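Local coordinates for protein BauA (Acinetobacter baumannii, PDB 6HCP) that takes up the ferric siderophore preacinetobactin across the outer membrane as a TonB-dependent transporter, at residues A[119-124]-A[345-350]; A[215-220]-A[273-278]; A[252-257]-A[281-286]; A[418-423]-A[445-450]; A[574-579]-A[614-619]. One frame throughout, in Å; residues are numbered along the deposited sequence. Where two conformers were deposited one is given.

Contact 1: residues A[119-124]-A[345-350]; sequences NGLFGI and KKSADA. With EDO (1,2-ethanediol), chain P; EDO (1,2-ethanediol), chain G.
The hydroxyl of Ser-347 meets residues 119-124 through its first torsion, chi1 57°, which sets OG between the backbone N and the carbonyl carbon. From there OG donates a hydrogen bond to Phe-122 O at 2.8 Å. It arrives almost head-on to the carbonyl, with a C=O...OG angle of 169°. Two aliphatic side chains close round the same hydroxyl. CD1 of Ile-124 comes to 3.4 Å from Ser-347 OG, and CG of Leu-121 lies 3.7 Å from it. Leu-121 has CG opposite the backbone N (chi1 -168°), and its CD1 also touches CB of Asp-349.

This is a contact between the plug and the barrel wall of a TonB-dependent receptor. Residues 119-124 belong to the plug, and 345-350 lie on the long barrel strand 331-358. A water donates to both Gly-123 O and Ser-347 OG, which adds a second link beside the direct bond. A second water donates to Gly-120 O and to Asp-349 OD2, 2.7 Å from the latter. An ethanediol, probably from the crystallisation liquor, takes the N-H of Phe-122 on its O1. Lys-345 lays CB 3.7 Å from Gly-123 O, while its NZ bonds to Ser-311 and Thr-313 of strand 302-318. The other carboxylate oxygen of Asp-349, OD1, is held by Tyr-305 and Asn-368.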
# COMPACT_ATOMS: atom_id res chain seq x y z
N ASN A 119 24.34 28.34 16.19
CA ASN A 119 24.31 29.30 17.28
C ASN A 119 24.74 30.68 16.76
O ASN A 119 25.48 31.42 17.45
CB ASN A 119 25.21 28.84 18.42
CG ASN A 119 24.79 27.49 18.99
OD1 ASN A 119 23.60 27.25 19.20
ND2 ASN A 119 25.76 26.63 19.27
N GLY A 120 24.31 31.02 15.54
CA GLY A 120 24.50 32.36 14.97
C GLY A 120 25.79 32.50 14.17
O GLY A 120 25.99 33.55 13.55
N LEU A 121 26.66 31.49 14.18
CA LEU A 121 27.98 31.54 13.53
C LEU A 121 27.97 30.73 12.22
O LEU A 121 27.65 29.54 12.23
CB LEU A 121 29.03 30.99 14.49
CG LEU A 121 30.49 31.23 14.10
CD1 LEU A 121 30.83 32.72 14.10
CD2 LEU A 121 31.44 30.48 15.03
N PHE A 122 28.48 31.34 11.15
CA PHE A 122 28.54 30.71 9.84
C PHE A 122 29.88 29.97 9.68
O PHE A 122 30.83 30.20 10.43
CB PHE A 122 28.29 31.78 8.77
CG PHE A 122 26.92 32.41 8.85
CD1 PHE A 122 26.68 33.50 9.67
CD2 PHE A 122 25.85 31.85 8.17
CE1 PHE A 122 25.40 34.03 9.81
CE2 PHE A 122 24.58 32.39 8.30
CZ PHE A 122 24.36 33.49 9.08
N GLY A 123 29.90 28.98 8.78
CA GLY A 123 31.10 28.24 8.43
C GLY A 123 31.42 27.06 9.35
O GLY A 123 32.56 26.55 9.31
N ILE A 124 30.45 26.61 10.17
CA ILE A 124 30.68 25.54 11.16
C ILE A 124 29.94 24.24 10.78
O ILE A 124 30.41 23.12 11.08
CB ILE A 124 30.25 26.00 12.57
CG1 ILE A 124 30.83 27.37 12.92
CG2 ILE A 124 30.60 24.94 13.60
CD1 ILE A 124 32.34 27.41 12.81
N LYS A 345 37.95 25.73 7.20
CA LYS A 345 37.21 26.95 7.43
C LYS A 345 37.54 27.48 8.83
O LYS A 345 37.64 26.71 9.78
CB LYS A 345 35.70 26.67 7.34
CG LYS A 345 35.17 26.33 5.95
CD LYS A 345 33.85 25.57 5.95
CE LYS A 345 34.09 24.07 5.82
NZ LYS A 345 33.06 23.26 6.50
N LYS A 346 37.53 28.81 8.96
CA LYS A 346 37.58 29.50 10.25
C LYS A 346 36.65 30.70 10.22
O LYS A 346 36.51 31.35 9.19
CB LYS A 346 39.01 29.99 10.53
CG LYS A 346 40.06 28.90 10.68
CD LYS A 346 41.46 29.46 10.92
CE LYS A 346 42.57 28.54 10.45
NZ LYS A 346 42.39 27.16 10.96
N SER A 347 36.03 31.01 11.35
CA SER A 347 35.06 32.07 11.38
C SER A 347 35.00 32.69 12.78
O SER A 347 35.27 32.06 13.80
CB SER A 347 33.69 31.58 10.92
OG SER A 347 33.29 30.51 11.72
N ALA A 348 34.58 33.95 12.81
CA ALA A 348 34.53 34.68 14.07
C ALA A 348 33.47 35.77 13.96
O ALA A 348 33.23 36.31 12.88
CB ALA A 348 35.90 35.25 14.39
N ASP A 349 32.93 36.14 15.13
CA ASP A 349 31.94 37.17 15.26
C ASP A 349 32.03 37.68 16.70
O ASP A 349 31.89 36.88 17.64
CB ASP A 349 30.54 36.61 14.97
CG ASP A 349 29.39 37.59 15.14
OD1 ASP A 349 29.64 38.75 15.54
OD2 ASP A 349 28.24 37.18 14.86
N ALA A 350 32.40 38.96 16.85
CA ALA A 350 32.57 39.58 18.18
C ALA A 350 31.94 40.97 18.16
O ALA A 350 31.93 41.66 17.14
CB ALA A 350 34.04 39.65 18.53
C1 EDO P . 26.57 35.04 16.94
O1 EDO P . 26.80 36.11 17.86
C2 EDO P . 27.82 34.18 16.83
O2 EDO P . 27.68 33.06 17.71
C1 EDO G . 30.81 34.67 10.97
O1 EDO G . 29.50 34.09 11.15
C2 EDO G . 31.38 34.33 9.60
O2 EDO G . 30.78 35.13 8.57
O HOH W 1 27.92 35.39 12.93
O HOH W 2 34.59 28.32 10.35

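Contact 2: residues A[215-220]-A[273-278]; sequences AAVNDQ and DTLLSP. With EDO (1,2-ethanediol), chain B.
Two barrel loops meet where Asn-218 and Val-217 lie against Asp-273 and Leu-275. Residues 215-220 link strands 202-212 and 221-234. The other loop, with residues 273-278, leads into strand 282-297. The direct polar link is a backbone bond from Asn-218 N to Asp-273 O, 2.9 Å long and nearly straight at 169°. The donor lies in the carbonyl plane.

Side chains gather round this bond. Val-217 has CG1 opposite its backbone N (chi1 169°), which brings that methyl to 3.6 Å from Asp-273 O and 3.8 Å from Leu-275 CB. The Val-217 and Leu-275 side chains cross at about a right angle. Leu-275 turns its CB toward the carbonyl of Asn-218, with CB 3.5 Å from Asn-218 O. A type II beta turn runs from Val-217 to Gln-220, closed by Gln-220 N on Val-217 O, and it presents that carbonyl to the leucine.

The Asn-218 and Asp-273 side chains cross at a slant, with amide and carboxylate planes 46° apart. Asn-218 OD1 lies 3.7 Å from Asp-273 OD2, acceptor beside acceptor, and no bond forms between them. An ethanediol accepts the N-H of Leu-275 on its O1, at 2.9 Å from Leu-275 N. Lys-271 forms a salt bridge with Asp-273 OD1, and its carbonyl bonds Thr-274 OG1. At the other end of the turn, Gln-220 OE1 bonds to Ser-97 and NE2 to Gly-253 O. Asp-219 forms a salt bridge with Lys-268 of the second subunit.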
# COMPACT_ATOMS: atom_id res chain seq x y z
N ALA A 215 18.18 1.88 1.63
CA ALA A 215 17.15 2.91 1.74
C ALA A 215 15.98 2.54 0.83
O ALA A 215 15.88 1.39 0.38
CB ALA A 215 17.72 4.27 1.37
N ALA A 216 15.11 3.52 0.55
CA ALA A 216 13.83 3.22 -0.09
C ALA A 216 13.97 3.19 -1.61
O ALA A 216 13.14 2.63 -2.31
CB ALA A 216 12.78 4.19 0.35
N VAL A 217 15.03 3.81 -2.13
CA VAL A 217 15.30 3.76 -3.55
C VAL A 217 16.02 2.45 -3.88
O VAL A 217 16.92 2.05 -3.14
CB VAL A 217 16.11 5.01 -3.96
CG1 VAL A 217 16.67 4.91 -5.37
CG2 VAL A 217 15.27 6.26 -3.81
N ASN A 218 15.76 1.90 -5.07
CA ASN A 218 16.47 0.69 -5.54
C ASN A 218 17.99 0.92 -5.52
O ASN A 218 18.48 1.91 -6.05
CB ASN A 218 16.09 0.28 -6.95
CG ASN A 218 14.66 -0.20 -7.09
OD1 ASN A 218 14.00 -0.51 -6.11
ND2 ASN A 218 14.17 -0.24 -8.32
N ASP A 219 18.72 -0.03 -4.91
CA ASP A 219 20.18 -0.08 -4.93
C ASP A 219 20.80 1.18 -4.30
O ASP A 219 21.96 1.49 -4.54
CB ASP A 219 20.73 -0.16 -6.35
CG ASP A 219 20.44 -1.49 -7.04
OD1 ASP A 219 20.29 -2.49 -6.30
OD2 ASP A 219 20.25 -1.47 -8.28
N GLN A 220 20.05 1.85 -3.43
CA GLN A 220 20.57 3.00 -2.69
C GLN A 220 20.69 2.60 -1.22
O GLN A 220 19.79 2.03 -0.67
CB GLN A 220 19.64 4.19 -2.85
CG GLN A 220 20.18 5.48 -2.26
CD GLN A 220 19.25 6.63 -2.57
OE1 GLN A 220 18.31 6.90 -1.83
NE2 GLN A 220 19.46 7.28 -3.72
N ASP A 273 10.71 4.53 -7.09
CA ASP A 273 11.88 3.96 -6.42
C ASP A 273 13.01 3.64 -7.41
O ASP A 273 14.01 3.09 -7.03
CB ASP A 273 11.53 2.72 -5.57
CG ASP A 273 10.86 1.60 -6.35
OD1 ASP A 273 10.64 1.75 -7.56
OD2 ASP A 273 10.51 0.58 -5.72
N THR A 274 12.91 4.12 -8.65
CA THR A 274 13.92 3.93 -9.66
C THR A 274 15.14 4.81 -9.33
O THR A 274 14.99 5.98 -9.10
CB THR A 274 13.37 4.28 -11.05
OG1 THR A 274 12.18 3.53 -11.31
CG2 THR A 274 14.36 4.09 -12.17
N LEU A 275 16.34 4.26 -9.53
CA LEU A 275 17.58 5.02 -9.47
C LEU A 275 18.09 5.22 -10.89
O LEU A 275 18.39 4.26 -11.59
CB LEU A 275 18.61 4.27 -8.63
CG LEU A 275 19.96 4.97 -8.52
CD1 LEU A 275 19.81 6.32 -7.84
CD2 LEU A 275 20.96 4.10 -7.79
N LEU A 276 18.19 6.47 -11.33
CA LEU A 276 18.56 6.80 -12.71
C LEU A 276 20.04 7.19 -12.84
O LEU A 276 20.48 7.71 -13.86
CB LEU A 276 17.66 7.92 -13.22
CG LEU A 276 16.21 7.52 -13.45
CD1 LEU A 276 15.42 8.68 -14.00
CD2 LEU A 276 16.11 6.32 -14.41
N SER A 277 20.81 6.90 -11.79
CA SER A 277 22.25 7.10 -11.79
C SER A 277 22.91 5.75 -11.52
O SER A 277 22.25 4.84 -11.01
CB SER A 277 22.64 8.15 -10.73
OG SER A 277 21.96 9.39 -10.94
N PRO A 278 24.23 5.60 -11.74
CA PRO A 278 24.90 4.32 -11.56
C PRO A 278 24.67 3.71 -10.17
O PRO A 278 24.86 4.37 -9.15
CB PRO A 278 26.38 4.64 -11.79
CG PRO A 278 26.38 5.85 -12.70
CD PRO A 278 25.11 6.61 -12.36
C1 EDO B . 15.37 0.94 -10.39
O1 EDO B . 16.67 1.39 -10.07
C2 EDO B . 15.59 -0.04 -11.52
O2 EDO B . 16.88 0.35 -11.99

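Contact 3: residues A[252-257]-A[281-286]; sequences DGVTRG and GSVETK. With EDO (1,2-ethanediol), chain Z; EDO (1,2-ethanediol), chain D; EDO (1,2-ethanediol), chain J.
Val-254 reaches across to Val-283 with its CG2, which stands opposite the backbone N. CG2 touches Val-283 CG1 at 3.7 Å, and the two side chains cross at about a right angle. The other methyl of Val-254, CG1, is held between the backbone N and the carbonyl carbon (chi1 61°). Val-254 CG1 rests 3.9 Å from Ser-282 N. Val-283 puts the CG1 that meets Val-254 CG2 in the same position (chi1 67°).

The contact sits where barrel strand 238-252 ends and strand 282-297 begins. Asp-252 and Ser-282 form the last antiparallel pair, a non-hydrogen-bonded one. Their side chains share a face of the sheet, and Asp-252 OD1 comes to 3.3 Å from Ser-282 CB. The same OD1 is bonded to His-250. Ser-282 OG instead shares a hydrogen bond with O1 of an ethanediol.

Beyond this pair the chain turns away at Gly-253, whose phi is positive. Gly-281 O accepts two backbone N-H groups there. Gly-253 N gives the shorter bond to Gly-281 O, 2.7 Å but bent to 145° at the hydrogen, and Val-254 N a weak one. Tyr-317 and Trp-100 pack against Val-254, while Tyr-315 and Val-251 touch Val-283.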
# COMPACT_ATOMS: atom_id res chain seq x y z
N ASP A 252 25.52 5.22 -1.13
CA ASP A 252 25.79 4.35 -2.27
C ASP A 252 24.53 4.34 -3.14
O ASP A 252 23.43 4.28 -2.62
CB ASP A 252 26.14 2.93 -1.80
CG ASP A 252 27.50 2.79 -1.14
OD1 ASP A 252 28.45 3.44 -1.61
OD2 ASP A 252 27.59 2.09 -0.12
N GLY A 253 24.71 4.47 -4.45
CA GLY A 253 23.60 4.70 -5.36
C GLY A 253 23.08 6.12 -5.23
O GLY A 253 21.86 6.36 -5.11
N VAL A 254 24.01 7.08 -5.22
CA VAL A 254 23.67 8.50 -5.10
C VAL A 254 22.89 8.94 -6.35
O VAL A 254 23.17 8.52 -7.49
CB VAL A 254 24.94 9.34 -4.89
CG1 VAL A 254 25.90 9.22 -6.05
CG2 VAL A 254 24.61 10.81 -4.64
N THR A 255 21.91 9.84 -6.15
CA THR A 255 21.12 10.35 -7.27
C THR A 255 21.69 11.70 -7.73
O THR A 255 21.86 12.63 -6.94
CB THR A 255 19.62 10.36 -6.92
OG1 THR A 255 18.93 10.66 -8.12
CG2 THR A 255 19.26 11.35 -5.83
N ARG A 256 22.05 11.74 -9.02
CA ARG A 256 22.69 12.89 -9.68
C ARG A 256 21.68 13.66 -10.53
O ARG A 256 21.84 14.86 -10.80
CB ARG A 256 23.87 12.41 -10.53
CG ARG A 256 24.61 13.51 -11.29
CD ARG A 256 25.26 14.49 -10.31
NE ARG A 256 26.16 15.44 -10.94
CZ ARG A 256 27.04 16.22 -10.29
NH1 ARG A 256 27.20 16.11 -8.97
NH2 ARG A 256 27.84 17.00 -10.98
N GLY A 257 20.66 12.95 -11.03
CA GLY A 257 19.67 13.52 -11.95
C GLY A 257 20.10 13.47 -13.41
O GLY A 257 21.20 13.03 -13.76
N GLY A 281 27.59 4.18 -8.07
CA GLY A 281 27.99 5.57 -7.76
C GLY A 281 27.88 5.85 -6.27
O GLY A 281 27.00 5.31 -5.60
N SER A 282 28.80 6.65 -5.73
CA SER A 282 28.73 6.94 -4.31
C SER A 282 29.25 8.35 -4.02
O SER A 282 30.06 8.93 -4.78
CB SER A 282 29.46 5.92 -3.49
OG SER A 282 30.83 5.94 -3.76
N VAL A 283 28.78 8.87 -2.90
CA VAL A 283 29.22 10.14 -2.38
C VAL A 283 29.50 9.94 -0.90
O VAL A 283 28.78 9.21 -0.20
CB VAL A 283 28.17 11.25 -2.60
CG1 VAL A 283 26.91 11.01 -1.77
CG2 VAL A 283 28.76 12.64 -2.29
N GLU A 284 30.52 10.64 -0.41
CA GLU A 284 30.83 10.63 1.02
C GLU A 284 31.28 12.02 1.42
O GLU A 284 32.15 12.59 0.74
CB GLU A 284 31.94 9.61 1.32
CG GLU A 284 32.44 9.68 2.74
CD GLU A 284 33.71 8.88 2.96
OE1 GLU A 284 34.80 9.31 2.48
OE2 GLU A 284 33.61 7.80 3.56
N THR A 285 30.70 12.54 2.51
CA THR A 285 31.15 13.81 3.09
C THR A 285 31.46 13.58 4.57
O THR A 285 30.65 13.03 5.31
CB THR A 285 30.13 14.93 2.90
OG1 THR A 285 29.73 14.97 1.53
CG2 THR A 285 30.68 16.30 3.25
N LYS A 286 32.67 13.98 4.97
CA LYS A 286 33.05 14.03 6.36
C LYS A 286 33.15 15.50 6.78
O LYS A 286 33.86 16.25 6.13
CB LYS A 286 34.40 13.33 6.57
CG LYS A 286 34.42 11.83 6.31
CD LYS A 286 35.79 11.21 6.55
CE LYS A 286 35.84 9.74 6.19
NZ LYS A 286 37.23 9.23 6.14
C1 EDO Z . 27.18 14.27 0.64
O1 EDO Z . 27.63 13.01 1.19
C2 EDO Z . 26.27 14.96 1.61
O2 EDO Z . 27.05 15.47 2.72
C1 EDO D . 32.97 8.35 -2.41
O1 EDO D . 32.25 7.23 -1.92
C2 EDO D . 33.65 8.06 -3.72
O2 EDO D . 34.62 7.01 -3.53
C1 EDO J . 29.61 19.38 -6.35
O1 EDO J . 29.87 20.41 -7.31
C2 EDO J . 28.70 18.36 -7.01
O2 EDO J . 29.29 17.05 -7.01

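Contact 4: residues A[418-423]-A[445-450]; sequences LSTSSF and QTVKAT. With EDO (1,2-ethanediol), chain N.
Ser-419 and Ser-421 carry the backbone pairing with Lys-448 and Thr-446. Each of the two antiparallel hydrogen-bonded pairs makes two bonds. In the first, Lys-448 N bonds to Ser-419 O at 2.8 Å. In the second, Thr-446 N bonds to Ser-421 O with an N-H...O angle of 173°. CA-H...O contacts flank these bonds, among them Thr-420 CA to Thr-446 O at 3.2 Å.

The apolar contacts lie on the face of Leu-418, Thr-420, Val-447 and Ala-449. Leu-418 has CG opposite the backbone N (chi1 -178°), which carries CD1 across to Val-447 CG2 at 3.8 Å. The same CD1 also reaches Ala-449 CB. Thr-420 offers its CG2 to Val-447 CG2, also at 3.8 Å.

Polar side chains add to both faces. A bend at chi2 brings the Gln-445 amide toward residues 418-423. Gln-445 OE1 rests 3.6 Å from Ser-422 CB and takes a weak bond from Met-151 N, and NE2 bonds weakly to Thr-446 O. On the face of Ser-419, Ser-421, Thr-446 and Lys-448, one water donates to Lys-448 O and weakly to Ser-419 OG. Another water bonds to Thr-446 OG1 at 2.7 Å. An ethanediol O2 and Ser-421 OG share a hydrogen bond.

Strands 412-431 and 436-451 form a beta hairpin of the barrel. The short segments run antiparallel, 171° between their N-to-C directions. Strand 361-381 flanks 412-431, where Asn-373 bonds Ser-419 and Thr-370 bonds Ser-422. Strand 461-473 follows beside 436-451, with Ser-462 bonded to Thr-446.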
# COMPACT_ATOMS: atom_id res chain seq x y z
N LEU A 418 38.75 31.73 0.02
CA LEU A 418 37.72 32.71 0.16
C LEU A 418 37.88 33.38 1.52
O LEU A 418 38.11 32.71 2.55
CB LEU A 418 36.35 32.04 0.06
CG LEU A 418 35.15 32.98 0.14
CD1 LEU A 418 35.18 33.99 -0.99
CD2 LEU A 418 33.84 32.18 0.09
N SER A 419 37.81 34.71 1.52
CA SER A 419 37.94 35.51 2.73
C SER A 419 36.84 36.57 2.73
O SER A 419 36.62 37.23 1.71
CB SER A 419 39.30 36.16 2.81
OG SER A 419 40.31 35.19 2.98
N THR A 420 36.17 36.72 3.88
CA THR A 420 35.14 37.75 4.04
C THR A 420 35.28 38.38 5.41
O THR A 420 35.78 37.77 6.37
CB THR A 420 33.71 37.21 3.88
OG1 THR A 420 33.42 36.35 4.98
CG2 THR A 420 33.48 36.46 2.60
N SER A 421 34.95 39.68 5.48
CA SER A 421 34.93 40.35 6.77
C SER A 421 33.83 41.42 6.74
O SER A 421 33.42 41.85 5.65
CB SER A 421 36.26 40.95 7.08
OG SER A 421 36.49 42.04 6.21
N SER A 422 33.27 41.74 7.91
CA SER A 422 32.26 42.78 7.96
C SER A 422 32.32 43.53 9.30
O SER A 422 32.85 43.03 10.30
CB SER A 422 30.87 42.24 7.70
OG SER A 422 30.33 41.62 8.85
N PHE A 423 31.68 44.70 9.29
CA PHE A 423 31.47 45.49 10.48
C PHE A 423 30.04 45.99 10.38
O PHE A 423 29.62 46.50 9.33
CB PHE A 423 32.55 46.58 10.62
CG PHE A 423 33.97 46.06 10.46
CD1 PHE A 423 34.43 45.62 9.22
CD2 PHE A 423 34.81 45.89 11.55
CE1 PHE A 423 35.69 45.04 9.08
CE2 PHE A 423 36.08 45.35 11.40
CZ PHE A 423 36.49 44.86 10.18
N GLN A 445 30.77 45.23 4.16
CA GLN A 445 31.15 43.84 3.87
C GLN A 445 32.30 43.85 2.85
O GLN A 445 32.21 44.52 1.83
CB GLN A 445 29.94 43.11 3.27
CG GLN A 445 30.24 41.66 2.88
CD GLN A 445 30.22 40.76 4.08
OE1 GLN A 445 29.26 40.73 4.86
NE2 GLN A 445 31.28 40.00 4.25
N THR A 446 33.32 43.03 3.11
CA THR A 446 34.40 42.81 2.17
C THR A 446 34.49 41.33 1.81
O THR A 446 34.26 40.48 2.64
CB THR A 446 35.72 43.35 2.73
OG1 THR A 446 35.53 44.73 3.05
CG2 THR A 446 36.86 43.26 1.74
N VAL A 447 35.01 41.04 0.61
CA VAL A 447 35.22 39.67 0.15
C VAL A 447 36.40 39.63 -0.82
O VAL A 447 36.57 40.53 -1.66
CB VAL A 447 33.95 39.11 -0.51
CG1 VAL A 447 33.51 39.94 -1.69
CG2 VAL A 447 34.11 37.66 -0.92
N LYS A 448 37.16 38.54 -0.74
CA LYS A 448 38.19 38.24 -1.71
C LYS A 448 38.25 36.73 -1.94
O LYS A 448 38.38 35.99 -0.98
CB LYS A 448 39.56 38.72 -1.21
CG LYS A 448 40.68 38.56 -2.23
CD LYS A 448 42.00 39.15 -1.79
CE LYS A 448 43.05 38.96 -2.87
NZ LYS A 448 44.38 39.42 -2.42
N ALA A 449 38.34 36.34 -3.21
CA ALA A 449 38.56 34.94 -3.61
C ALA A 449 39.87 34.84 -4.40
O ALA A 449 40.21 35.74 -5.20
CB ALA A 449 37.39 34.42 -4.43
N THR A 450 40.53 33.68 -4.27
CA THR A 450 41.67 33.35 -5.11
C THR A 450 41.54 31.92 -5.63
O THR A 450 40.90 31.07 -5.01
CB THR A 450 43.00 33.52 -4.38
OG1 THR A 450 43.12 32.48 -3.40
CG2 THR A 450 43.13 34.88 -3.72
C1 EDO N . 38.58 40.21 2.43
O1 EDO N . 40.00 40.13 2.43
C2 EDO N . 38.13 39.89 3.84
O2 EDO N . 38.87 40.70 4.77
O HOH W 3 40.89 34.86 -0.34
O HOH W 4 34.35 45.14 5.48

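Contact 5: residues A[574-579]-A[614-619]; sequences HVRLMG and EWDTQV
Glu-614 OE1 is gripped by two nitrogens of Arg-576, NE and NH1, each 2.8 Å away. The guanidinium approaches side-on and meets OE1 on its anti side. The carboxylate stands almost upright to it, the planes 87° apart. Arg-657 forms a further salt bridge to the same oxygen.

Arg-576 holds Asp-616 end-on, one nitrogen to each oxygen. NH1 reaches Asp-616 OD1 at 2.8 Å with an N-H...O angle of 169°, and NH2 donates to Asp-616 OD2. Both acceptors lie near the guanidinium plane, but the nitrogens come from above the carboxylate plane. A bend at chi3 (-68°) turns the arginine head to face both acids, and the two grips would fix its rotation. Thr-625 also bonds Asp-616 OD1. A water bridges Asp-616 OD2 and His-574 ND1, donating to the carboxylate.

This salt-bridge network lies on one face of the barrel hairpin 575-590 and 599-618, near the end where 575-590 starts. Arg-576 and Glu-614 are a hydrogen-bonded antiparallel pair of it. Asp-616 N bonds to His-574 O at 2.9 Å, just before the strand begins. The opposite face carries Val-575 and Trp-615, a non-hydrogen-bonded pair. CG2 of Val-575 meets the indole at its edge, 4.0 Å from Trp-615 CD1. The Trp-615 ring also meets Tyr-658 of the third subunit, and Val-619 of that subunit packs on it.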
# COMPACT_ATOMS: atom_id res chain seq x y z
N HIS A 574 -6.01 19.01 22.16
CA HIS A 574 -5.63 17.69 21.66
C HIS A 574 -5.37 17.70 20.14
O HIS A 574 -5.24 16.63 19.56
CB HIS A 574 -6.69 16.64 22.02
CG HIS A 574 -7.00 16.58 23.48
ND1 HIS A 574 -5.99 16.48 24.43
CD2 HIS A 574 -8.15 16.77 24.14
CE1 HIS A 574 -6.55 16.52 25.63
NE2 HIS A 574 -7.87 16.68 25.48
N VAL A 575 -5.35 18.88 19.53
CA VAL A 575 -5.06 19.01 18.10
C VAL A 575 -3.89 19.99 17.91
O VAL A 575 -3.87 21.08 18.49
CB VAL A 575 -6.30 19.50 17.33
CG1 VAL A 575 -6.00 19.75 15.86
CG2 VAL A 575 -7.45 18.51 17.47
N ARG A 576 -3.00 19.62 16.99
CA ARG A 576 -1.96 20.51 16.52
C ARG A 576 -2.07 20.65 15.00
O ARG A 576 -2.37 19.69 14.31
CB ARG A 576 -0.59 19.97 16.95
CG ARG A 576 -0.39 19.98 18.46
CD ARG A 576 0.88 19.30 18.88
NE ARG A 576 0.85 17.88 18.66
CZ ARG A 576 0.19 17.00 19.41
NH1 ARG A 576 0.12 15.75 19.03
NH2 ARG A 576 -0.46 17.39 20.50
N LEU A 577 -1.83 21.86 14.51
CA LEU A 577 -1.93 22.18 13.10
C LEU A 577 -0.82 23.16 12.72
O LEU A 577 -0.72 24.22 13.36
CB LEU A 577 -3.29 22.83 12.89
CG LEU A 577 -3.75 23.00 11.46
CD1 LEU A 577 -3.84 21.65 10.76
CD2 LEU A 577 -5.11 23.69 11.45
N MET A 578 -0.06 22.84 11.67
CA MET A 578 1.02 23.68 11.12
C MET A 578 0.94 23.64 9.59
O MET A 578 0.78 22.57 9.00
CB MET A 578 2.41 23.17 11.53
CG MET A 578 2.74 23.32 13.00
SD MET A 578 4.17 22.29 13.50
CE MET A 578 5.45 22.94 12.42
N GLY A 579 1.04 24.80 8.94
CA GLY A 579 1.09 24.85 7.51
C GLY A 579 0.74 26.22 6.98
O GLY A 579 0.89 27.22 7.67
N GLU A 614 -2.01 16.88 13.79
CA GLU A 614 -1.88 15.80 14.74
C GLU A 614 -3.11 15.84 15.67
O GLU A 614 -3.61 16.91 15.99
CB GLU A 614 -0.60 15.92 15.56
CG GLU A 614 0.69 15.76 14.77
CD GLU A 614 1.93 15.60 15.62
OE1 GLU A 614 1.87 15.99 16.80
OE2 GLU A 614 2.93 15.06 15.12
N TRP A 615 -3.55 14.64 16.09
CA TRP A 615 -4.70 14.50 16.99
C TRP A 615 -4.36 13.46 18.07
O TRP A 615 -3.82 12.40 17.75
CB TRP A 615 -5.95 14.12 16.17
CG TRP A 615 -7.14 13.75 17.02
CD1 TRP A 615 -7.84 14.57 17.85
CD2 TRP A 615 -7.79 12.46 17.08
NE1 TRP A 615 -8.86 13.88 18.45
CE2 TRP A 615 -8.85 12.58 18.00
CE3 TRP A 615 -7.56 11.22 16.47
CZ2 TRP A 615 -9.67 11.51 18.33
CZ3 TRP A 615 -8.39 10.16 16.78
CH2 TRP A 615 -9.43 10.31 17.69
N ASP A 616 -4.51 13.87 19.33
CA ASP A 616 -4.17 13.06 20.50
C ASP A 616 -5.44 12.46 21.13
O ASP A 616 -6.48 13.11 21.19
CB ASP A 616 -3.49 13.91 21.58
CG ASP A 616 -2.11 14.42 21.25
OD1 ASP A 616 -1.46 13.86 20.33
OD2 ASP A 616 -1.64 15.28 22.00
N THR A 617 -5.35 11.21 21.58
CA THR A 617 -6.41 10.60 22.41
C THR A 617 -5.74 9.65 23.42
O THR A 617 -4.68 9.08 23.13
CB THR A 617 -7.47 9.92 21.53
OG1 THR A 617 -8.62 9.57 22.32
CG2 THR A 617 -6.96 8.68 20.84
N GLN A 618 -6.33 9.56 24.62
CA GLN A 618 -5.80 8.68 25.68
C GLN A 618 -6.12 7.21 25.34
O GLN A 618 -7.23 6.89 24.94
CB GLN A 618 -6.37 9.03 27.05
CG GLN A 618 -6.40 7.82 27.99
CD GLN A 618 -6.12 8.15 29.43
OE1 GLN A 618 -6.63 9.12 29.98
NE2 GLN A 618 -5.37 7.27 30.08
N VAL A 619 -5.11 6.35 25.39
CA VAL A 619 -5.30 4.91 25.19
C VAL A 619 -4.53 4.19 26.29
O VAL A 619 -3.30 4.28 26.35
CB VAL A 619 -4.84 4.42 23.80
CG1 VAL A 619 -4.91 2.91 23.69
CG2 VAL A 619 -5.61 5.06 22.67
O HOH W 5 -3.18 16.22 23.91

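Overall arrangement
Contact 1 alone joins plug to barrel; it is partly buried and relies on one serine hydroxyl, bridging waters and a little aliphatic packing. Contacts 4 and 5 each pair the two strands of a barrel hairpin, on opposite sides of the chain's centre, with their own centres about 48 Å apart. Contact 4 is partly buried, with small polar and aliphatic side chains, whereas contact 5 lies at the surface and is dominated by charges. Contact 3 is buried at a strand end. It touches contact 2, a pairing of loops, through a probable hydrogen bond between Ser-277 OG and Arg-256 N. Contacts 2 and 5 also reach other subunits.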